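Local coordinates for protein 3'-5' exonuclease crn-4 (PDB 5DK5) that degrades DNA and RNA from the 3' end as a metal-dependent DEDDh exonuclease and takes part in apoptotic DNA degradation, at residues A92-F95 against D96-Y99. Sequence-based numbering, arbitrary orientation.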
loop_
_atom_site.group_PDB
_atom_site.type_symbol
_atom_site.label_atom_id
_atom_site.label_comp_id
_atom_site.label_asym_id
_atom_site.label_seq_id
_atom_site.Cartn_x
_atom_site.Cartn_y
_atom_site.Cartn_z
ATOM N N ALA B 92 -4.741 -6.026 -14.885
ATOM C CA ALA B 92 -3.676 -6.983 -15.181
ATOM C C ALA B 92 -3.952 -8.339 -14.545
ATOM O O ALA B 92 -4.836 -8.469 -13.698
ATOM C CB ALA B 92 -2.339 -6.442 -14.701
ATOM N N ASP B 93 -3.199 -9.351 -14.965
ATOM C CA ASP B 93 -3.265 -10.664 -14.333
ATOM C C ASP B 93 -2.293 -10.719 -13.157
ATOM O O ASP B 93 -1.350 -9.930 -13.086
ATOM C CB ASP B 93 -2.944 -11.773 -15.337
ATOM C CG ASP B 93 -3.998 -11.909 -16.421
ATOM O OD1 ASP B 93 -5.127 -12.336 -16.100
ATOM O OD2 ASP B 93 -3.696 -11.607 -17.597
ATOM N N THR B 94 -2.529 -11.645 -12.232
ATOM C CA THR B 94 -1.604 -11.869 -11.127
ATOM C C THR B 94 -0.333 -12.531 -11.647
ATOM O O THR B 94 -0.311 -13.046 -12.765
ATOM C CB THR B 94 -2.228 -12.743 -10.030
ATOM O OG1 THR B 94 -2.717 -13.959 -10.607
ATOM C CG2 THR B 94 -3.373 -12.006 -9.358
ATOM N N PHE B 95 0.716 -12.521 -10.830
ATOM C CA PHE B 95 2.042 -12.951 -11.269
ATOM C C PHE B 95 2.085 -14.391 -11.775
ATOM O O PHE B 95 2.826 -14.699 -12.710
ATOM C CB PHE B 95 3.053 -12.793 -10.132
ATOM C CG PHE B 95 4.448 -13.209 -10.509
ATOM C CD1 PHE B 95 5.270 -12.352 -11.221
ATOM C CD2 PHE B 95 4.933 -14.458 -10.158
ATOM C CE1 PHE B 95 6.550 -12.732 -11.569
ATOM C CE2 PHE B 95 6.211 -14.842 -10.505
ATOM C CZ PHE B 95 7.020 -13.978 -11.213
ATOM N N ASP B 96 1.305 -15.271 -11.157
ATOM C CA ASP B 96 1.315 -16.680 -11.535
ATOM C C ASP B 96 0.868 -16.864 -12.984
ATOM O O ASP B 96 1.409 -17.702 -13.706
ATOM C CB ASP B 96 0.424 -17.498 -10.597
ATOM C CG ASP B 96 -0.981 -16.944 -10.488
ATOM O OD1 ASP B 96 -1.137 -15.706 -10.423
ATOM O OD2 ASP B 96 -1.933 -17.754 -10.464
ATOM N N VAL B 97 -0.109 -16.071 -13.408
ATOM C CA VAL B 97 -0.598 -16.133 -14.780
ATOM C C VAL B 97 0.436 -15.560 -15.746
ATOM O O VAL B 97 0.738 -16.162 -16.775
ATOM C CB VAL B 97 -1.918 -15.363 -14.938
ATOM C CG1 VAL B 97 -2.397 -15.390 -16.392
ATOM C CG2 VAL B 97 -2.978 -15.945 -14.018
ATOM N N VAL B 98 0.972 -14.394 -15.407
ATOM C CA VAL B 98 1.942 -13.722 -16.260
ATOM C C VAL B 98 3.224 -14.538 -16.377
ATOM O O VAL B 98 3.844 -14.581 -17.439
ATOM C CB VAL B 98 2.275 -12.320 -15.727
ATOM C CG1 VAL B 98 3.404 -11.683 -16.526
ATOM C CG2 VAL B 98 1.034 -11.439 -15.773
ATOM N N TYR B 99 3.623 -15.179 -15.282
ATOM C CA TYR B 99 4.810 -16.025 -15.298
ATOM C C TYR B 99 4.590 -17.238 -16.193
ATOM O O TYR B 99 5.511 -17.697 -16.865
ATOM C CB TYR B 99 5.183 -16.482 -13.887
ATOM C CG TYR B 99 6.392 -17.391 -13.864
ATOM C CD1 TYR B 99 7.670 -16.886 -14.061
ATOM C CD2 TYR B 99 6.255 -18.759 -13.657
ATOM C CE1 TYR B 99 8.777 -17.716 -14.051
ATOM C CE2 TYR B 99 7.357 -19.594 -13.642
ATOM C CZ TYR B 99 8.614 -19.066 -13.838
ATOM O OH TYR B 99 9.712 -19.897 -13.823
#
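Thr94 O receives two backbone amides at the start of helix 95-109. Val98 N reaches it at 3.2 Å with a nearly straight N-H...O angle of 169°, whereas the bond from Val97 N is weak and bent. One residue on, Tyr99 N donates to Phe95 O at 2.7 Å, so regular i to i+4 bonding is established at once. Thr94 holds the N-cap position, yet its side chain caps no amide: OG1 turns instead to Asp96 OD1, modelled so close that the details of this hydrogen bond are doubtful. With CG anti to the backbone N (chi1 -180°), the Phe95 ring is carried outward and toward the next turn, where Tyr99 CB lies over one face, 4.2 Å from the centroid, a CH-pi contact. The two rings are nearly parallel, at 21°, but slid apart with little overlap. Cut back to an alanine here, Phe95 would give up the face over which Tyr99 CB sits, which would probably leave a gap between the helix and Met134. Asp93 CB meets Val97 CB at 3.8 Å. Within the exonuclease domain, Phe95 packs against helix 124-136 and Val41 of strand 41-50, while Val98 touches Phe44 of that strand and Phe62 of strand 55-65, seating the helix start against the sheet.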